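Local structure of transcriptional regulator (Aquifex aeolicus, 2EH3) at residues L76-M79 against F80-L84; E66-K69 against E70-P73. The protein probably binds DNA through an N-terminal helix-turn-helix domain and regulates transcription as a member of the TetR/AcrR family. One frame throughout, in Å; residues are numbered along the deposited sequence.

Interaction 1. Residues L76-M79 against F80-L84; sequences LLEM and FLEVL. With MG (magnesium ion), chain C; MG (magnesium ion), chain B.
A pair of magnesium sites sits on one flank of helix 73-86, and E78 and E82, one turn apart, share the ion of chain C. E78 gives it OE2 at 2.3 Å and E82 gives it its own OE2 at 2.5 Å. The other oxygen of E78, OE1, binds the magnesium ion of chain B at 2.3 Å, so this carboxylate bridges the two metals; E75 joins it at the chain B ion. The E78 side chain is extended, with CG anti to the backbone N (chi1 175°), while E82 takes a different first torsion, its CG anti to the carbonyl carbon (chi1 -73°), and with these torsions the two acid groups converge on one ion, their planes turned 77° apart. The second oxygen of E82, OE1, accepts a hydrogen bond of 2.7 Å from a water that is itself a ligand of the chain C ion. The selenium of selenomethionine M79 lies 3.6 Å from this same OE1 of E82, its chain bent twice so that SE and CE lie beside that carboxylate. Beneath the acids run the regular helix bonds, such as L81 N to L77 O at 2.9 Å. The buried side of the helix is apolar: CD2 of L77 meets the edge of the F80 ring at CD2, 4.1 Å away, and helices 46-67, 131-152 and 157-171 pack around these side chains. Two carboxylate oxygens, OE2 of E78 and OE2 of E82, approach to 3.1 Å, a spacing that would probably be costly without the cation they share. K161 hydrogen-bonds E82 OE2 and, weakly, E78 OE2, so metal and ammonium group together probably offset the gathered negative charge.

Interaction 2. Residues E66-K69 against E70-P73; sequences EENK and EKTP
E67 meets the second segment through its carbonyl, whose O lies 4.0 Å from NZ of K71, a loose approach at the point where helix 46-67 ends. N68 is the first residue to leave helical backbone angles, and it does most of the work. Its carbonyl O accepts the backbone N of K71 at 3.1 Å; the N-H points well at the oxygen (161°) but comes from above the carbonyl plane. This bond closes a type I beta turn from N68 to K71, the reversal that starts the link between helix 46-67 and helix 73-86. The side chains of the two end residues cross at an angle: CG of K71 rests 3.8 Å from CB of N68, and K71, bent at chi2 and chi4, folds back and brings its ammonium group near the end of the N68 side chain. K69, at the second position of the turn, lays its CG alongside the next peptide, 3.5 Å from E70 N. Its ammonium group stays well apart from the E70 carboxylate, K69 NZ to E70 OE2 being 6.6 Å. Further on, T72 is the N-cap of helix 73-86, its OG1 hydrogen-bonded to the backbone N of E75, and P73 packs against F122 and L123 of helix 105-126.

How the interactions relate
Interaction 2 comes first along the chain, turning out of helix 46-67 and leading directly into helix 73-86, whose middle carries interaction 1. The two centres are about 11 Å apart, on the same side of the chain's centre, and the segments touch: CD1 of L76 packs on CB of N68 at 3.7 Å. Interaction 1 is largely buried among the helices of the C-terminal domain, whereas interaction 2 lies at the surface, its centre about 19 Å from that of the chain. The turn thus brings helix 73-86 back beside helix 46-67, where L64 touches L76, M79 and V83. E75, a magnesium ligand, follows the turn closely in the chain.

Interaction 1. Residues L76-M79 against F80-L84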
loop_
_atom_site.group_PDB
_atom_site.type_symbol
_atom_site.label_atom_id
_atom_site.label_comp_id
_atom_site.label_asym_id
_atom_site.label_seq_id
_atom_site.Cartn_x
_atom_site.Cartn_y
_atom_site.Cartn_z
ATOM N N LEU A 76 0.607 21.987 -6.741
ATOM C CA LEU A 76 0.441 21.575 -5.338
ATOM C C LEU A 76 0.948 20.119 -5.229
ATOM O O LEU A 76 1.672 19.759 -4.290
ATOM C CB LEU A 76 -1.042 21.618 -4.933
ATOM C CG LEU A 76 -1.298 20.998 -3.550
ATOM C CD1 LEU A 76 -0.765 21.917 -2.471
ATOM C CD2 LEU A 76 -2.817 20.741 -3.382
ATOM N N LEU A 77 0.565 19.273 -6.182
ATOM C CA LEU A 77 0.991 17.882 -6.134
ATOM C C LEU A 77 2.505 17.713 -6.317
ATOM O O LEU A 77 3.094 16.829 -5.715
ATOM C CB LEU A 77 0.179 17.047 -7.145
ATOM C CG LEU A 77 -1.297 17.002 -6.657
ATOM C CD1 LEU A 77 -2.271 16.745 -7.822
ATOM C CD2 LEU A 77 -1.435 15.959 -5.568
ATOM N N GLU A 78 3.129 18.556 -7.147
ATOM C CA GLU A 78 4.565 18.481 -7.279
ATOM C C GLU A 78 5.222 18.747 -5.920
ATOM O O GLU A 78 6.183 18.071 -5.541
ATOM C CB GLU A 78 5.042 19.510 -8.291
ATOM C CG GLU A 78 6.600 19.567 -8.387
ATOM C CD GLU A 78 7.114 20.631 -9.307
ATOM O OE1 GLU A 78 6.340 21.243 -10.068
ATOM O OE2 GLU A 78 8.350 20.875 -9.243
HETATM N N MSE A 79 4.696 19.715 -5.182
HETATM C CA MSE A 79 5.245 20.042 -3.867
HETATM C C MSE A 79 5.040 18.923 -2.866
HETATM O O MSE A 79 5.909 18.645 -2.034
HETATM C CB MSE A 79 4.577 21.309 -3.350
HETATM C CG MSE A 79 5.115 21.780 -2.037
HETATM SE SE MSE A 79 6.864 22.612 -2.201
HETATM C CE MSE A 79 6.547 23.671 -3.706
ATOM N N PHE A 80 3.873 18.294 -2.964
ATOM C CA PHE A 80 3.487 17.173 -2.099
ATOM C C PHE A 80 4.502 16.049 -2.324
ATOM O O PHE A 80 5.028 15.482 -1.377
ATOM C CB PHE A 80 2.031 16.763 -2.483
ATOM C CG PHE A 80 1.317 15.833 -1.497
ATOM C CD1 PHE A 80 1.923 15.377 -0.328
ATOM C CD2 PHE A 80 0.023 15.405 -1.790
ATOM C CE1 PHE A 80 1.254 14.502 0.541
ATOM C CE2 PHE A 80 -0.660 14.525 -0.922
ATOM C CZ PHE A 80 -0.028 14.082 0.240
ATOM N N LEU A 81 4.781 15.725 -3.586
ATOM C CA LEU A 81 5.766 14.689 -3.876
ATOM C C LEU A 81 7.153 15.084 -3.375
ATOM O O LEU A 81 7.878 14.255 -2.838
ATOM C CB LEU A 81 5.806 14.412 -5.385
ATOM C CG LEU A 81 6.944 13.498 -5.877
ATOM C CD1 LEU A 81 6.854 12.105 -5.287
ATOM C CD2 LEU A 81 6.877 13.432 -7.413
ATOM N N GLU A 82 7.528 16.353 -3.520
ATOM C CA GLU A 82 8.842 16.750 -3.055
ATOM C C GLU A 82 8.986 16.544 -1.537
ATOM O O GLU A 82 10.015 16.041 -1.075
ATOM C CB GLU A 82 9.098 18.207 -3.430
ATOM C CG GLU A 82 9.364 18.386 -4.917
ATOM C CD GLU A 82 9.230 19.818 -5.360
ATOM O OE1 GLU A 82 8.740 20.638 -4.552
ATOM O OE2 GLU A 82 9.576 20.154 -6.529
ATOM N N VAL A 83 7.956 16.922 -0.777
ATOM C CA VAL A 83 7.995 16.746 0.675
ATOM C C VAL A 83 8.029 15.265 1.020
ATOM O O VAL A 83 8.836 14.858 1.849
ATOM C CB VAL A 83 6.790 17.423 1.359
ATOM C CG1 VAL A 83 6.677 16.976 2.838
ATOM C CG2 VAL A 83 6.960 18.946 1.252
ATOM N N LEU A 84 7.176 14.454 0.395
ATOM C CA LEU A 84 7.216 13.027 0.709
ATOM C C LEU A 84 8.605 12.442 0.419
ATOM O O LEU A 84 9.101 11.600 1.177
ATOM C CB LEU A 84 6.170 12.267 -0.083
ATOM C CG LEU A 84 4.710 12.613 0.223
ATOM C CD1 LEU A 84 3.791 11.892 -0.759
ATOM C CD2 LEU A 84 4.384 12.221 1.656
HETATM MG MG MG C . 9.480 22.302 -7.785
HETATM MG MG MG B . 6.743 23.338 -11.027
HETATM O O HOH W 1 7.628 22.380 -6.331
HETATM O O HOH W 2 6.459 25.459 -12.090
HETATM O O HOH W 3 6.786 22.323 -13.149
#

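Interaction 2. Residues E66-K69 against E70-P73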
loop_
_atom_site.group_PDB
_atom_site.type_symbol
_atom_site.label_atom_id
_atom_site.label_comp_id
_atom_site.label_asym_id
_atom_site.label_seq_id
_atom_site.Cartn_x
_atom_site.Cartn_y
_atom_site.Cartn_z
ATOM N N GLU A 66 -1.846 24.323 3.488
ATOM C CA GLU A 66 -2.202 25.696 3.874
ATOM C C GLU A 66 -1.413 26.736 3.076
ATOM O O GLU A 66 -1.970 27.748 2.624
ATOM C CB GLU A 66 -1.951 25.922 5.381
ATOM C CG GLU A 66 -2.846 25.108 6.332
ATOM C CD GLU A 66 -2.464 25.291 7.809
ATOM O OE1 GLU A 66 -1.297 25.651 8.090
ATOM O OE2 GLU A 66 -3.319 25.060 8.698
ATOM N N GLU A 67 -0.129 26.473 2.875
ATOM C CA GLU A 67 0.742 27.424 2.188
ATOM C C GLU A 67 0.678 27.444 0.674
ATOM O O GLU A 67 1.225 28.351 0.040
ATOM C CB GLU A 67 2.195 27.179 2.606
ATOM C CG GLU A 67 2.410 27.280 4.105
ATOM C CD GLU A 67 3.759 26.724 4.572
ATOM O OE1 GLU A 67 4.486 26.097 3.774
ATOM O OE2 GLU A 67 4.083 26.896 5.765
ATOM N N ASN A 68 0.008 26.456 0.089
ATOM C CA ASN A 68 -0.069 26.342 -1.353
ATOM C C ASN A 68 -1.478 26.176 -1.885
ATOM O O ASN A 68 -1.669 25.674 -2.994
ATOM C CB ASN A 68 0.802 25.172 -1.810
ATOM C CG ASN A 68 2.241 25.336 -1.375
ATOM O OD1 ASN A 68 2.686 24.763 -0.376
ATOM N ND2 ASN A 68 2.968 26.153 -2.112
ATOM N N LYS A 69 -2.449 26.678 -1.130
ATOM C CA LYS A 69 -3.846 26.544 -1.538
ATOM C C LYS A 69 -4.221 27.319 -2.799
ATOM O O LYS A 69 -5.260 27.050 -3.413
ATOM C CB LYS A 69 -4.775 26.933 -0.385
ATOM C CG LYS A 69 -4.707 28.371 0.003
ATOM C CD LYS A 69 -5.725 28.684 1.094
ATOM C CE LYS A 69 -5.542 27.814 2.311
ATOM N NZ LYS A 69 -6.651 28.036 3.289
ATOM N N GLU A 70 -3.380 28.273 -3.200
ATOM C CA GLU A 70 -3.663 29.058 -4.412
ATOM C C GLU A 70 -2.938 28.527 -5.662
ATOM O O GLU A 70 -3.080 29.065 -6.785
ATOM C CB GLU A 70 -3.286 30.533 -4.205
ATOM C CG GLU A 70 -4.054 31.197 -3.078
ATOM C CD GLU A 70 -5.552 31.261 -3.374
ATOM O OE1 GLU A 70 -5.946 31.345 -4.553
ATOM O OE2 GLU A 70 -6.350 31.246 -2.424
ATOM N N LYS A 71 -2.160 27.476 -5.487
ATOM C CA LYS A 71 -1.447 26.885 -6.631
ATOM C C LYS A 71 -2.368 26.002 -7.486
ATOM O O LYS A 71 -3.462 25.615 -7.076
ATOM C CB LYS A 71 -0.279 26.002 -6.152
ATOM C CG LYS A 71 0.798 26.680 -5.314
ATOM C CD LYS A 71 1.304 27.961 -5.948
ATOM C CE LYS A 71 2.557 28.479 -5.225
ATOM N NZ LYS A 71 2.406 28.604 -3.732
ATOM N N THR A 72 -1.922 25.702 -8.702
ATOM C CA THR A 72 -2.685 24.785 -9.539
ATOM C C THR A 72 -2.571 23.384 -8.908
ATOM O O THR A 72 -1.659 23.094 -8.143
ATOM C CB THR A 72 -2.101 24.655 -10.970
ATOM O OG1 THR A 72 -0.784 24.082 -10.892
ATOM C CG2 THR A 72 -1.994 26.006 -11.649
ATOM N N PRO A 73 -3.511 22.491 -9.202
ATOM C CA PRO A 73 -3.426 21.147 -8.639
ATOM C C PRO A 73 -2.082 20.469 -8.975
ATOM O O PRO A 73 -1.489 19.820 -8.128
ATOM C CB PRO A 73 -4.601 20.420 -9.312
ATOM C CG PRO A 73 -5.595 21.492 -9.410
ATOM C CD PRO A 73 -4.799 22.694 -9.897
#